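Local coordinates for beta-galactoside alpha-2,6-sialyltransferase (Photobacterium sp., PDB 2Z4T), which transfers sialic acid from CMP-sialic acid to the 6-hydroxyl of galactose in beta-galactoside acceptors such as lactose, at residues K191-T202 / N221-D232. Numbering follows the deposited sequence. Where two conformers were deposited one is given.
Sequences KHRLNVKLSSNT and NVTVTNIDLYDD. With GAL (beta-D-galactopyranose), chain B.
Val196 and Leu198 meet Val222, Val224 and Ile227 on the apolar face of two parallel strands, 194-201 and 222-230, joined through helix 205-216 as a beta-alpha-beta unit of the GT-B fold. Branched aliphatics suit this face, since the helix packs over Leu198 and Ile227. Val196 CG2 lies 4.2 Å from Val222 CG2. A beta bulge at Thr225 inserts one residue: Thr225 N bonds Val196 O, yet Leu198 N donates to Asn226 O, where an unbulged strand would offer the carbonyl of Thr225.

The other face is looser from Asn195 and Thr223 to Lys197, Asn226 and Asp228, whose polar groups suit solvent, and closes up toward buried Ser199 and Tyr230. Lys197 NZ stays 4.5 Å from Asp228 OD2, too far for a salt bridge; a water links Ser199 OG to that OD2.

At the strands' C-terminal end, Asn201, its CG anti to the backbone N (chi1 -179°), reaches Asp232, just beyond strand 222-230. An amide suits this place: ND2 donates to both Asp122 and Asp232 OD2 (2.8 Å). Asp232 accepts galactose O4 and O6, consistent with Asn201 as a second-shell residue positioning the carboxylate that, with His123 and His204, binds the acceptor.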
loop_
_atom_site.group_PDB
_atom_site.type_symbol
_atom_site.label_atom_id
_atom_site.label_comp_id
_atom_site.label_asym_id
_atom_site.label_seq_id
_atom_site.Cartn_x
_atom_site.Cartn_y
_atom_site.Cartn_z
ATOM N N LYS A 191 11.116 -1.839 24.088
ATOM C CA LYS A 191 9.975 -2.705 24.332
ATOM C C LYS A 191 10.429 -4.081 24.809
ATOM O O LYS A 191 11.407 -4.648 24.289
ATOM C CB LYS A 191 9.124 -2.811 23.065
ATOM C CG LYS A 191 8.493 -1.474 22.657
ATOM C CD LYS A 191 7.675 -0.922 23.805
ATOM C CE LYS A 191 6.608 0.035 23.327
ATOM N NZ LYS A 191 7.220 1.329 22.965
ATOM N N HIS A 192 9.746 -4.647 25.789
ATOM C CA HIS A 192 10.314 -5.888 26.269
ATOM C C HIS A 192 10.134 -7.103 25.380
ATOM O O HIS A 192 11.061 -7.920 25.330
ATOM C CB HIS A 192 10.225 -6.093 27.787
ATOM C CG HIS A 192 11.282 -5.324 28.510
ATOM N ND1 HIS A 192 12.416 -5.914 29.022
ATOM C CD2 HIS A 192 11.436 -3.991 28.696
ATOM C CE1 HIS A 192 13.195 -4.982 29.542
ATOM N NE2 HIS A 192 12.623 -3.808 29.356
ATOM N N ARG A 193 9.034 -7.183 24.635
ATOM C CA ARG A 193 8.897 -8.107 23.511
ATOM C C ARG A 193 8.266 -7.230 22.414
ATOM O O ARG A 193 7.539 -6.292 22.734
ATOM C CB ARG A 193 8.013 -9.316 23.857
ATOM C CG ARG A 193 6.596 -8.927 24.304
ATOM C CD ARG A 193 5.705 -10.110 24.617
ATOM N NE ARG A 193 4.472 -9.653 25.267
ATOM C CZ ARG A 193 3.280 -10.245 25.137
ATOM N NH1 ARG A 193 3.140 -11.328 24.359
ATOM N NH2 ARG A 193 2.219 -9.748 25.767
ATOM N N LEU A 194 8.562 -7.518 21.143
ATOM C CA LEU A 194 8.092 -6.699 20.027
ATOM C C LEU A 194 7.771 -7.556 18.810
ATOM O O LEU A 194 8.637 -8.290 18.313
ATOM C CB LEU A 194 9.117 -5.608 19.661
ATOM C CG LEU A 194 8.654 -4.544 18.649
ATOM C CD1 LEU A 194 7.519 -3.645 19.215
ATOM C CD2 LEU A 194 9.825 -3.692 18.130
ATOM N N ASN A 195 6.514 -7.487 18.369
ATOM C CA ASN A 195 6.128 -8.027 17.074
ATOM C C ASN A 195 6.310 -6.965 15.990
ATOM O O ASN A 195 5.823 -5.836 16.131
ATOM C CB ASN A 195 4.686 -8.547 17.089
ATOM C CG ASN A 195 4.537 -9.836 17.888
ATOM O OD1 ASN A 195 5.492 -10.609 18.056
ATOM N ND2 ASN A 195 3.337 -10.069 18.391
ATOM N N VAL A 196 7.037 -7.322 14.933
ATOM C CA VAL A 196 7.231 -6.426 13.781
ATOM C C VAL A 196 6.660 -7.027 12.491
ATOM O O VAL A 196 6.938 -8.183 12.146
ATOM C CB VAL A 196 8.723 -6.066 13.561
ATOM C CG1 VAL A 196 8.894 -5.202 12.327
ATOM C CG2 VAL A 196 9.289 -5.364 14.774
ATOM N N LYS A 197 5.832 -6.249 11.804
ATOM C CA LYS A 197 5.487 -6.528 10.405
ATOM C C LYS A 197 6.218 -5.547 9.482
ATOM O O LYS A 197 6.366 -4.364 9.811
ATOM C CB LYS A 197 3.999 -6.399 10.198
ATOM C CG LYS A 197 3.219 -7.600 10.645
ATOM C CD LYS A 197 1.763 -7.210 10.797
ATOM C CE LYS A 197 0.807 -8.269 10.230
ATOM N NZ LYS A 197 0.411 -7.986 8.812
ATOM N N LEU A 198 6.687 -6.040 8.344
ATOM C CA LEU A 198 7.374 -5.194 7.386
ATOM C C LEU A 198 6.700 -5.310 6.037
ATOM O O LEU A 198 6.212 -6.394 5.656
ATOM C CB LEU A 198 8.858 -5.561 7.257
ATOM C CG LEU A 198 9.761 -5.483 8.495
ATOM C CD1 LEU A 198 11.133 -6.035 8.170
ATOM C CD2 LEU A 198 9.878 -4.059 9.071
ATOM N N SER A 199 6.671 -4.191 5.316
ATOM C CA SER A 199 6.050 -4.148 4.019
ATOM C C SER A 199 6.858 -3.281 3.062
ATOM O O SER A 199 7.239 -2.153 3.391
ATOM C CB SER A 199 4.611 -3.622 4.116
ATOM O OG SER A 199 3.952 -3.739 2.857
ATOM N N SER A 200 7.091 -3.801 1.862
ATOM C CA SER A 200 7.842 -3.062 0.873
ATOM C C SER A 200 7.394 -3.310 -0.548
ATOM O O SER A 200 6.878 -4.390 -0.877
ATOM C CB SER A 200 9.332 -3.387 0.963
ATOM O OG SER A 200 10.035 -2.773 -0.110
ATOM N N ASN A 201 7.583 -2.267 -1.363
ATOM C CA ASN A 201 7.830 -2.386 -2.800
ATOM C C ASN A 201 8.733 -3.613 -3.065
ATOM O O ASN A 201 9.799 -3.746 -2.461
ATOM C CB ASN A 201 8.494 -1.076 -3.271
ATOM C CG ASN A 201 8.786 -1.045 -4.760
ATOM O OD1 ASN A 201 9.559 -1.866 -5.277
ATOM N ND2 ASN A 201 8.209 -0.055 -5.454
ATOM N N THR A 202 8.285 -4.512 -3.938
ATOM C CA THR A 202 8.989 -5.766 -4.189
ATOM C C THR A 202 10.361 -5.557 -4.830
ATOM O O THR A 202 11.389 -5.966 -4.245
ATOM C CB THR A 202 8.114 -6.746 -5.024
ATOM O OG1 THR A 202 6.878 -6.981 -4.328
ATOM C CG2 THR A 202 8.822 -8.088 -5.249
ATOM N N ASN A 221 14.449 -10.157 21.475
ATOM C CA ASN A 221 13.113 -9.841 21.924
ATOM C C ASN A 221 12.177 -9.436 20.786
ATOM O O ASN A 221 10.977 -9.264 21.010
ATOM C CB ASN A 221 13.175 -8.726 22.957
ATOM C CG ASN A 221 13.694 -7.420 22.375
ATOM O OD1 ASN A 221 13.108 -6.355 22.615
ATOM N ND2 ASN A 221 14.780 -7.491 21.597
ATOM N N VAL A 222 12.715 -9.265 19.576
ATOM C CA VAL A 222 11.849 -8.917 18.439
ATOM C C VAL A 222 11.532 -10.064 17.480
ATOM O O VAL A 222 12.406 -10.824 17.085
ATOM C CB VAL A 222 12.169 -7.522 17.758
ATOM C CG1 VAL A 222 13.258 -6.796 18.466
ATOM C CG2 VAL A 222 12.457 -7.649 16.283
ATOM N N THR A 223 10.259 -10.211 17.158
ATOM C CA THR A 223 9.855 -11.219 16.217
ATOM C C THR A 223 9.279 -10.548 14.968
ATOM O O THR A 223 8.312 -9.791 15.030
ATOM C CB THR A 223 8.864 -12.198 16.845
ATOM O OG1 THR A 223 9.454 -12.712 18.042
ATOM C CG2 THR A 223 8.566 -13.368 15.892
ATOM N N VAL A 224 9.925 -10.813 13.838
ATOM C CA VAL A 224 9.431 -10.370 12.559
ATOM C C VAL A 224 8.343 -11.351 12.162
ATOM O O VAL A 224 8.636 -12.438 11.690
ATOM C CB VAL A 224 10.562 -10.308 11.513
ATOM C CG1 VAL A 224 10.055 -9.698 10.198
ATOM C CG2 VAL A 224 11.747 -9.500 12.070
ATOM N N THR A 225 7.085 -10.975 12.367
ATOM C CA THR A 225 6.008 -11.931 12.155
ATOM C C THR A 225 5.613 -12.096 10.692
ATOM O O THR A 225 5.085 -13.142 10.318
ATOM C CB THR A 225 4.762 -11.632 13.019
ATOM O OG1 THR A 225 4.139 -10.414 12.583
ATOM C CG2 THR A 225 5.148 -11.537 14.496
ATOM N N ASN A 226 5.892 -11.082 9.867
ATOM C CA ASN A 226 5.532 -11.106 8.435
ATOM C C ASN A 226 6.250 -10.031 7.623
ATOM O O ASN A 226 6.474 -8.901 8.104
ATOM C CB ASN A 226 4.003 -10.959 8.226
ATOM C CG ASN A 226 3.596 -11.042 6.747
ATOM O OD1 ASN A 226 3.588 -12.131 6.151
ATOM N ND2 ASN A 226 3.268 -9.888 6.145
ATOM N N ILE A 227 6.600 -10.396 6.392
ATOM C CA ILE A 227 7.031 -9.433 5.388
ATOM C C ILE A 227 6.084 -9.519 4.201
ATOM O O ILE A 227 5.898 -10.587 3.610
ATOM C CB ILE A 227 8.497 -9.657 4.931
ATOM C CG1 ILE A 227 9.424 -9.775 6.155
ATOM C CG2 ILE A 227 8.927 -8.546 3.989
ATOM C CD1 ILE A 227 10.876 -9.998 5.827
ATOM N N ASP A 228 5.460 -8.386 3.885
ATOM C CA ASP A 228 4.603 -8.250 2.704
ATOM C C ASP A 228 5.379 -7.609 1.574
ATOM O O ASP A 228 6.044 -6.586 1.768
ATOM C CB ASP A 228 3.402 -7.365 3.016
ATOM C CG ASP A 228 2.284 -8.111 3.708
ATOM O OD1 ASP A 228 2.166 -9.344 3.502
ATOM O OD2 ASP A 228 1.502 -7.441 4.450
ATOM N N LEU A 229 5.277 -8.194 0.393
ATOM C CA LEU A 229 5.888 -7.617 -0.794
ATOM C C LEU A 229 4.822 -7.289 -1.854
ATOM O O LEU A 229 4.080 -8.178 -2.310
ATOM C CB LEU A 229 6.980 -8.552 -1.323
ATOM C CG LEU A 229 7.938 -8.771 -0.139
ATOM C CD1 LEU A 229 8.265 -10.240 0.124
ATOM C CD2 LEU A 229 9.171 -7.848 -0.153
ATOM N N TYR A 230 4.730 -6.009 -2.203
ATOM C CA TYR A 230 3.766 -5.536 -3.176
ATOM C C TYR A 230 4.565 -5.004 -4.338
ATOM O O TYR A 230 5.496 -4.219 -4.123
ATOM C CB TYR A 230 2.883 -4.419 -2.589
ATOM C CG TYR A 230 1.890 -4.876 -1.546
ATOM C CD1 TYR A 230 2.114 -4.644 -0.186
ATOM C CD2 TYR A 230 0.727 -5.551 -1.914
ATOM C CE1 TYR A 230 1.202 -5.089 0.804
ATOM C CE2 TYR A 230 -0.211 -5.987 -0.944
ATOM C CZ TYR A 230 0.045 -5.753 0.407
ATOM O OH TYR A 230 -0.874 -6.175 1.342
ATOM N N ASP A 231 4.216 -5.441 -5.553
ATOM C CA ASP A 231 4.912 -5.044 -6.786
ATOM C C ASP A 231 4.867 -3.544 -7.047
ATOM O O ASP A 231 3.819 -2.921 -6.936
ATOM C CB ASP A 231 4.303 -5.731 -8.012
ATOM C CG ASP A 231 4.582 -7.216 -8.058
ATOM O OD1 ASP A 231 5.597 -7.629 -7.464
ATOM O OD2 ASP A 231 3.780 -7.963 -8.678
ATOM N N ASP A 232 6.017 -2.994 -7.426
ATOM C CA ASP A 232 6.108 -1.647 -7.956
ATOM C C ASP A 232 5.080 -1.490 -9.069
ATOM O O ASP A 232 4.367 -0.489 -9.127
ATOM C CB ASP A 232 7.522 -1.424 -8.486
ATOM C CG ASP A 232 7.781 0.009 -8.870
ATOM O OD1 ASP A 232 7.184 0.496 -9.871
ATOM O OD2 ASP A 232 8.607 0.635 -8.166
HETATM C C1 GAL B . 11.759 5.107 -10.237
HETATM C C2 GAL B . 12.647 3.884 -10.021
HETATM C C3 GAL B . 12.058 2.695 -10.776
HETATM C C4 GAL B . 10.575 2.512 -10.424
HETATM C C5 GAL B . 9.792 3.819 -10.568
HETATM C C6 GAL B . 8.363 3.724 -10.024
HETATM O O2 GAL B . 13.971 4.178 -10.440
HETATM O O3 GAL B . 12.782 1.512 -10.470
HETATM O O4 GAL B . 10.488 2.023 -9.103
HETATM O O5 GAL B . 10.438 4.825 -9.828
HETATM O O6 GAL B . 7.546 2.861 -10.787
HETATM O O HOH W 1 3.801 -7.320 6.860
HETATM O O HOH W 2 1.537 -4.243 4.183
HETATM O O HOH W 3 5.304 -8.996 -4.964
#